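Local coordinates for AxyAgu115A (Amphibacillus xylanus NBRC 15112, PDB 6NPS), which probably hydrolyses the alpha-linked glucuronic acid side groups of glucuronoxylans, as an alpha-glucuronidase of glycoside hydrolase family 115, at residues V32-D42 against K120-S131; P138-L146 against Q562-L570. The protein carries 3 engineered substitutions. One frame throughout, in Å; residues are numbered along the deposited sequence.

Contact 1. Residues V32-D42 against K120-S131; sequences VRKIANKVMHD and KRGTIYGLFHLS
I35 carries CG1 beside its backbone N (chi1 -65°) and CG2 anti to that N, and both branches reach helix 120-131. CG2 lies over one face of the F128 ring, 4.0 Å from the ring centroid, a CH-pi contact. F128 CG stands beside its own backbone N (chi1 -76°), and the ring swings in under I35. I35 CG1 meets I124 CG1 at 3.8 Å, the side chains at about a right angle. V39 CG2 touches F128 CD1 obliquely at 3.8 Å. An alanine in place of F128 would probably leave I35 CG2 without its ring face and open a gap beside V39. V32 is a knob among K120, T123, I124 and L127, and its CG1 comes to 3.6 Å from T123 CG2. L127 returns the fit: its CD1 meets V32, I35 and A36, and its CB faces V39 CG2. Near the ends, D42 is salt-bridged to R207, and K120 NZ is hydrogen-bonded to the carbonyl oxygens of D236 and E237. The segment axes are 4° apart in direction and 9.5 Å at closest approach. This is knobs-into-holes packing of parallel helices in the N-terminal alpha/beta part, where V32 and A36 also touch strand 64-69.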
# COMPACT_ATOMS: atom_id res chain seq x y z
N VAL A 32 0.61 -52.38 -35.14
CA VAL A 32 1.88 -52.21 -35.83
C VAL A 32 1.65 -51.79 -37.28
O VAL A 32 2.29 -50.86 -37.78
CB VAL A 32 2.71 -53.50 -35.73
CG1 VAL A 32 3.94 -53.43 -36.65
CG2 VAL A 32 3.10 -53.74 -34.28
N ARG A 33 0.69 -52.41 -37.95
CA ARG A 33 0.34 -51.99 -39.31
C ARG A 33 -0.11 -50.53 -39.34
O ARG A 33 0.29 -49.78 -40.24
CB ARG A 33 -0.75 -52.91 -39.86
CG ARG A 33 -0.55 -53.32 -41.32
CD ARG A 33 -1.09 -54.72 -41.58
NE ARG A 33 -2.41 -54.89 -40.97
CZ ARG A 33 -2.82 -55.99 -40.34
NH1 ARG A 33 -2.02 -57.04 -40.24
NH2 ARG A 33 -4.04 -56.03 -39.80
N LYS A 34 -0.91 -50.10 -38.35
CA LYS A 34 -1.33 -48.69 -38.29
C LYS A 34 -0.15 -47.73 -38.10
O LYS A 34 -0.16 -46.61 -38.63
CB LYS A 34 -2.35 -48.47 -37.17
CG LYS A 34 -3.63 -49.25 -37.36
CD LYS A 34 -4.54 -49.08 -36.16
CE LYS A 34 -5.49 -47.90 -36.36
NZ LYS A 34 -6.91 -48.34 -36.25
N ILE A 35 0.83 -48.11 -37.26
CA ILE A 35 2.01 -47.26 -37.11
C ILE A 35 2.81 -47.24 -38.41
O ILE A 35 3.31 -46.20 -38.85
CB ILE A 35 2.85 -47.77 -35.91
CG1 ILE A 35 2.08 -47.62 -34.59
CG2 ILE A 35 4.22 -47.10 -35.87
CD1 ILE A 35 1.83 -46.19 -34.21
N ALA A 36 2.93 -48.41 -39.08
CA ALA A 36 3.62 -48.48 -40.37
C ALA A 36 2.99 -47.53 -41.40
O ALA A 36 3.72 -46.86 -42.15
CB ALA A 36 3.59 -49.92 -40.89
N ASN A 37 1.65 -47.42 -41.41
CA ASN A 37 1.00 -46.42 -42.27
C ASN A 37 1.35 -44.98 -41.89
O ASN A 37 1.44 -44.11 -42.76
CB ASN A 37 -0.51 -46.61 -42.24
CG ASN A 37 -0.94 -47.82 -43.01
OD1 ASN A 37 -0.28 -48.23 -43.98
ND2 ASN A 37 -2.03 -48.45 -42.57
N LYS A 38 1.52 -44.70 -40.59
CA LYS A 38 1.97 -43.37 -40.20
C LYS A 38 3.37 -43.10 -40.71
O LYS A 38 3.67 -41.99 -41.16
CB LYS A 38 1.91 -43.23 -38.69
CG LYS A 38 0.47 -43.34 -38.15
CD LYS A 38 0.40 -42.85 -36.71
CE LYS A 38 -1.01 -42.99 -36.12
NZ LYS A 38 -2.04 -42.17 -36.82
N VAL A 39 4.25 -44.11 -40.64
CA VAL A 39 5.61 -43.90 -41.12
C VAL A 39 5.64 -43.72 -42.65
O VAL A 39 6.46 -42.95 -43.17
CB VAL A 39 6.49 -45.06 -40.62
CG1 VAL A 39 7.85 -45.01 -41.28
CG2 VAL A 39 6.63 -44.97 -39.10
N MET A 40 4.75 -44.40 -43.38
CA MET A 40 4.63 -44.16 -44.82
C MET A 40 4.22 -42.73 -45.09
O MET A 40 4.64 -42.14 -46.09
CB MET A 40 3.62 -45.10 -45.46
CG MET A 40 4.07 -46.56 -45.44
SD MET A 40 3.09 -47.64 -46.52
CE MET A 40 1.53 -46.75 -46.56
N HIS A 41 3.38 -42.17 -44.23
CA HIS A 41 3.06 -40.76 -44.41
C HIS A 41 4.29 -39.88 -44.14
O HIS A 41 4.50 -38.90 -44.85
CB HIS A 41 1.88 -40.35 -43.53
CG HIS A 41 1.46 -38.94 -43.77
ND1 HIS A 41 1.81 -37.91 -42.92
CD2 HIS A 41 0.81 -38.37 -44.81
CE1 HIS A 41 1.36 -36.77 -43.41
NE2 HIS A 41 0.74 -37.02 -44.56
N ASP A 42 5.12 -40.25 -43.16
CA ASP A 42 6.38 -39.54 -42.94
C ASP A 42 7.29 -39.62 -44.18
O ASP A 42 7.92 -38.62 -44.56
CB ASP A 42 7.09 -40.09 -41.70
CG ASP A 42 6.27 -39.94 -40.39
OD1 ASP A 42 5.20 -39.27 -40.38
OD2 ASP A 42 6.69 -40.53 -39.37
N LYS A 120 5.15 -55.87 -29.47
CA LYS A 120 4.45 -54.85 -30.24
C LYS A 120 5.11 -53.47 -30.12
O LYS A 120 5.39 -52.80 -31.14
CB LYS A 120 2.99 -54.77 -29.79
CG LYS A 120 2.31 -53.51 -30.28
CD LYS A 120 0.80 -53.67 -30.35
CE LYS A 120 0.25 -54.16 -29.06
NZ LYS A 120 -1.22 -54.42 -29.15
N ARG A 121 5.37 -53.01 -28.89
CA ARG A 121 5.90 -51.66 -28.74
C ARG A 121 7.34 -51.55 -29.26
O ARG A 121 7.72 -50.49 -29.78
CB ARG A 121 5.78 -51.22 -27.27
CG ARG A 121 4.38 -50.69 -26.84
CD ARG A 121 4.39 -50.16 -25.38
NE ARG A 121 4.69 -51.22 -24.42
CZ ARG A 121 3.77 -52.09 -24.00
NH1 ARG A 121 2.52 -52.00 -24.45
NH2 ARG A 121 4.10 -53.06 -23.14
N GLY A 122 8.14 -52.61 -29.12
CA GLY A 122 9.46 -52.64 -29.74
C GLY A 122 9.39 -52.43 -31.25
O GLY A 122 10.22 -51.72 -31.82
N THR A 123 8.43 -53.09 -31.92
CA THR A 123 8.29 -52.86 -33.35
C THR A 123 7.91 -51.43 -33.63
O THR A 123 8.45 -50.79 -34.55
CB THR A 123 7.24 -53.81 -33.94
OG1 THR A 123 7.48 -55.15 -33.48
CG2 THR A 123 7.28 -53.82 -35.48
N ILE A 124 7.01 -50.88 -32.82
CA ILE A 124 6.55 -49.51 -33.04
C ILE A 124 7.69 -48.53 -32.88
O ILE A 124 7.82 -47.59 -33.67
CB ILE A 124 5.39 -49.19 -32.08
CG1 ILE A 124 4.16 -49.99 -32.55
CG2 ILE A 124 5.17 -47.68 -32.01
CD1 ILE A 124 2.91 -49.91 -31.60
N TYR A 125 8.53 -48.73 -31.84
CA TYR A 125 9.69 -47.85 -31.66
C TYR A 125 10.68 -47.98 -32.81
O TYR A 125 11.33 -46.99 -33.19
CB TYR A 125 10.39 -48.18 -30.33
CG TYR A 125 9.50 -47.95 -29.12
CD1 TYR A 125 8.45 -47.02 -29.16
CD2 TYR A 125 9.73 -48.63 -27.94
CE1 TYR A 125 7.62 -46.82 -28.03
CE2 TYR A 125 8.91 -48.43 -26.81
CZ TYR A 125 7.86 -47.54 -26.87
OH TYR A 125 7.09 -47.39 -25.73
N GLY A 126 10.80 -49.17 -33.39
CA GLY A 126 11.73 -49.35 -34.50
C GLY A 126 11.23 -48.70 -35.78
O GLY A 126 12.02 -48.11 -36.54
N LEU A 127 9.92 -48.79 -36.04
CA LEU A 127 9.30 -48.04 -37.13
C LEU A 127 9.54 -46.55 -36.98
O LEU A 127 10.00 -45.88 -37.92
CB LEU A 127 7.82 -48.36 -37.19
CG LEU A 127 7.58 -49.73 -37.81
CD1 LEU A 127 6.14 -50.18 -37.57
CD2 LEU A 127 7.90 -49.78 -39.33
N PHE A 128 9.29 -46.00 -35.80
CA PHE A 128 9.54 -44.57 -35.63
C PHE A 128 11.03 -44.25 -35.65
O PHE A 128 11.41 -43.10 -35.91
CB PHE A 128 8.89 -44.10 -34.34
CG PHE A 128 7.38 -43.94 -34.43
CD1 PHE A 128 6.78 -43.45 -35.59
CD2 PHE A 128 6.56 -44.27 -33.35
CE1 PHE A 128 5.39 -43.25 -35.67
CE2 PHE A 128 5.18 -44.08 -33.41
CZ PHE A 128 4.59 -43.56 -34.57
N HIS A 129 11.91 -45.23 -35.38
CA HIS A 129 13.34 -44.99 -35.59
C HIS A 129 13.63 -44.71 -37.06
O HIS A 129 14.45 -43.84 -37.38
CB HIS A 129 14.14 -46.20 -35.09
CG HIS A 129 15.60 -45.94 -34.93
ND1 HIS A 129 16.13 -45.23 -33.88
CD2 HIS A 129 16.66 -46.33 -35.69
CE1 HIS A 129 17.45 -45.18 -33.99
NE2 HIS A 129 17.79 -45.83 -35.09
N LEU A 130 12.96 -45.42 -37.97
CA LEU A 130 13.11 -45.07 -39.39
C LEU A 130 12.69 -43.62 -39.61
O LEU A 130 13.41 -42.84 -40.26
CB LEU A 130 12.28 -46.01 -40.26
CG LEU A 130 12.16 -45.58 -41.74
CD1 LEU A 130 13.55 -45.29 -42.39
CD2 LEU A 130 11.37 -46.64 -42.57
N SER A 131 11.54 -43.24 -39.04
CA SER A 131 11.06 -41.86 -39.12
C SER A 131 12.10 -40.86 -38.63
O SER A 131 12.35 -39.83 -39.29
CB SER A 131 9.77 -41.79 -38.29
OG SER A 131 8.90 -40.82 -38.82

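Contact 2. Residues P138-L146 against Q562-L570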
# COMPACT_ATOMS: atom_id res chain seq x y z
N PRO A 138 9.31 -36.18 -33.61
CA PRO A 138 8.16 -36.75 -32.87
C PRO A 138 6.94 -35.84 -32.80
O PRO A 138 5.85 -36.30 -32.47
CB PRO A 138 8.72 -36.96 -31.45
CG PRO A 138 10.19 -36.93 -31.58
CD PRO A 138 10.54 -36.12 -32.80
N LEU A 139 7.13 -34.55 -33.01
CA LEU A 139 6.08 -33.53 -33.00
C LEU A 139 5.55 -33.23 -34.39
O LEU A 139 4.79 -32.26 -34.55
CB LEU A 139 6.61 -32.24 -32.37
CG LEU A 139 7.44 -32.44 -31.09
CD1 LEU A 139 8.02 -31.11 -30.60
CD2 LEU A 139 6.57 -33.10 -30.03
N VAL A 140 5.90 -34.05 -35.39
CA VAL A 140 5.44 -33.83 -36.76
C VAL A 140 3.92 -33.63 -36.82
O VAL A 140 3.43 -32.70 -37.47
CB VAL A 140 5.90 -34.99 -37.68
CG1 VAL A 140 5.42 -36.35 -37.16
CG2 VAL A 140 5.44 -34.75 -39.10
N ASP A 141 3.17 -34.46 -36.12
CA ASP A 141 1.72 -34.31 -36.12
C ASP A 141 1.22 -33.38 -35.01
O ASP A 141 0.38 -32.52 -35.26
CB ASP A 141 1.06 -35.69 -35.97
CG ASP A 141 -0.45 -35.61 -35.75
OD1 ASP A 141 -1.20 -35.54 -36.75
OD2 ASP A 141 -0.88 -35.61 -34.57
N TRP A 142 1.77 -33.53 -33.80
CA TRP A 142 1.29 -32.78 -32.65
C TRP A 142 1.47 -31.27 -32.81
O TRP A 142 0.57 -30.49 -32.47
CB TRP A 142 1.99 -33.26 -31.37
CG TRP A 142 1.40 -32.55 -30.22
CD1 TRP A 142 1.93 -31.49 -29.53
CD2 TRP A 142 0.11 -32.80 -29.65
NE1 TRP A 142 1.05 -31.09 -28.56
CE2 TRP A 142 -0.07 -31.87 -28.60
CE3 TRP A 142 -0.89 -33.73 -29.91
CZ2 TRP A 142 -1.22 -31.84 -27.82
CZ3 TRP A 142 -2.04 -33.71 -29.12
CH2 TRP A 142 -2.20 -32.76 -28.10
N SER A 143 2.62 -30.82 -33.32
CA SER A 143 2.93 -29.39 -33.43
C SER A 143 3.05 -28.93 -34.88
O SER A 143 3.44 -27.78 -35.13
CB SER A 143 4.23 -29.07 -32.68
OG SER A 143 4.14 -29.43 -31.31
N GLY A 144 2.78 -29.81 -35.84
CA GLY A 144 2.97 -29.43 -37.24
C GLY A 144 4.41 -29.13 -37.61
O GLY A 144 4.67 -28.18 -38.34
N VAL A 145 5.37 -29.92 -37.12
CA VAL A 145 6.77 -29.73 -37.49
C VAL A 145 7.02 -30.50 -38.78
O VAL A 145 7.17 -31.71 -38.77
CB VAL A 145 7.70 -30.19 -36.36
CG1 VAL A 145 9.18 -29.98 -36.78
CG2 VAL A 145 7.36 -29.41 -35.08
N LEU A 146 7.09 -29.78 -39.91
CA LEU A 146 7.34 -30.44 -41.21
C LEU A 146 8.81 -30.82 -41.36
O LEU A 146 9.69 -29.99 -41.10
CB LEU A 146 6.94 -29.53 -42.35
CG LEU A 146 5.44 -29.28 -42.47
CD1 LEU A 146 5.18 -28.23 -43.53
CD2 LEU A 146 4.69 -30.57 -42.75
N GLN A 562 6.36 -22.03 -44.44
CA GLN A 562 6.10 -23.44 -44.22
C GLN A 562 6.39 -23.84 -42.78
O GLN A 562 5.77 -24.77 -42.26
CB GLN A 562 6.94 -24.27 -45.19
CG GLN A 562 6.39 -25.63 -45.50
CD GLN A 562 7.08 -26.32 -46.67
OE1 GLN A 562 8.11 -25.86 -47.17
NE2 GLN A 562 6.52 -27.45 -47.10
N HIS A 563 7.32 -23.17 -42.11
CA HIS A 563 7.71 -23.60 -40.78
C HIS A 563 7.29 -22.61 -39.71
O HIS A 563 7.65 -22.78 -38.54
CB HIS A 563 9.22 -23.87 -40.75
CG HIS A 563 9.66 -24.90 -41.75
ND1 HIS A 563 10.28 -24.56 -42.94
CD2 HIS A 563 9.57 -26.26 -41.75
CE1 HIS A 563 10.55 -25.66 -43.63
NE2 HIS A 563 10.12 -26.70 -42.93
N PHE A 564 6.51 -21.58 -40.09
CA PHE A 564 6.08 -20.57 -39.13
C PHE A 564 5.28 -21.18 -37.98
O PHE A 564 5.51 -20.84 -36.81
CB PHE A 564 5.25 -19.48 -39.82
CG PHE A 564 4.79 -18.40 -38.89
CD1 PHE A 564 5.65 -17.36 -38.53
CD2 PHE A 564 3.50 -18.41 -38.38
CE1 PHE A 564 5.23 -16.36 -37.67
CE2 PHE A 564 3.06 -17.39 -37.52
CZ PHE A 564 3.92 -16.38 -37.16
N THR A 565 4.33 -22.06 -38.29
CA THR A 565 3.45 -22.60 -37.25
C THR A 565 4.25 -23.28 -36.14
O THR A 565 3.98 -23.08 -34.95
CB THR A 565 2.44 -23.58 -37.88
OG1 THR A 565 1.48 -22.85 -38.67
CG2 THR A 565 1.70 -24.33 -36.81
N ALA A 566 5.26 -24.07 -36.52
CA ALA A 566 6.11 -24.75 -35.54
C ALA A 566 6.95 -23.76 -34.75
O ALA A 566 7.06 -23.88 -33.53
CB ALA A 566 7.00 -25.78 -36.25
N TYR A 567 7.57 -22.78 -35.41
CA TYR A 567 8.26 -21.74 -34.67
C TYR A 567 7.33 -21.06 -33.65
O TYR A 567 7.65 -20.92 -32.46
CB TYR A 567 8.87 -20.70 -35.63
CG TYR A 567 9.48 -19.56 -34.84
CD1 TYR A 567 10.61 -19.77 -34.05
CD2 TYR A 567 8.90 -18.31 -34.84
CE1 TYR A 567 11.14 -18.76 -33.29
CE2 TYR A 567 9.43 -17.30 -34.08
CZ TYR A 567 10.55 -17.53 -33.32
OH TYR A 567 11.06 -16.52 -32.56
N PHE A 568 6.14 -20.68 -34.10
CA PHE A 568 5.21 -19.97 -33.22
C PHE A 568 4.78 -20.83 -32.03
O PHE A 568 4.81 -20.39 -30.88
CB PHE A 568 3.98 -19.53 -34.03
CG PHE A 568 3.09 -18.60 -33.26
CD1 PHE A 568 3.22 -17.22 -33.40
CD2 PHE A 568 2.14 -19.08 -32.37
CE1 PHE A 568 2.42 -16.35 -32.67
CE2 PHE A 568 1.36 -18.22 -31.62
CZ PHE A 568 1.49 -16.84 -31.78
N ALA A 569 4.33 -22.06 -32.30
CA ALA A 569 3.79 -22.88 -31.22
C ALA A 569 4.88 -23.38 -30.27
O ALA A 569 4.63 -23.50 -29.07
CB ALA A 569 3.02 -24.06 -31.80
N LEU A 570 6.09 -23.63 -30.77
CA LEU A 570 7.14 -24.21 -29.94
C LEU A 570 8.04 -23.17 -29.29
O LEU A 570 8.65 -23.46 -28.25
CB LEU A 570 8.00 -25.18 -30.78
CG LEU A 570 7.28 -26.46 -31.28
CD1 LEU A 570 8.18 -27.37 -32.14
CD2 LEU A 570 6.67 -27.29 -30.14
O HOH W 1 5.25 -25.30 -39.25
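L570 and A566 both pack tightly against V145 of the loop. The methyls of L570 meet different loop residues. CD1 meets V145 CG2 at 3.7 Å, with the side chains at about a right angle, and also touches L139 CD1. CD2 comes to 3.5 Å from S143 OG. That hydroxyl is buried against the methyl and has no polar partner in the model. V145 places CG2 beside its backbone N, its CG1 being anti to that N (chi1 180°). From there CG2 also reaches A566 CB, at 3.8 Å. The small alanine lets the loop come close: the CA atoms of V145 and A566 are 5.4 Å apart. G144, with positive phi, makes the turn beside T565.

Toward the start of the helix the contact loosens and becomes wetter. A water accepts from A566 N at 3.0 Å and lies within donating distance of G144 O and Q562 O. L146 CD1 rests on Q562 CG, but Q562 is exposed and poorly ordered. L146 O lies at the edge of the H563 ring, in plane, 3.8 Å from H563 NE2, too far for a hydrogen bond. H563, the N-cap residue, is hydrogen-bonded through ND1 to D560.

Helices 564-596, 482-494 and 195-207 border the loop, the second at L139 and V145, the third at L139 to D141. Helix 601-629 packs on helix 564-596 through T565 and F568.

In the fold
Contact 1 is a buried core between two regular helices, whereas contact 2 is a partly buried seam between a loop and the first turns of helix 564-596. They follow one another along the chain, since the helix of 120-131 runs on toward the loop of 138-146. Their centres are 20 Å apart and their nearest atoms about 4 Å. Helix 195-207 borders both. Contact 1 is almost wholly apolar and keeps its charges at the margins. Contact 2 mixes methyl packing with a bridging water and ends at an exposed glutamine. Contact 1 joins helix segments 78 residues apart, while contact 2 spans 416 residues and ties the N-terminal part to a much later helix.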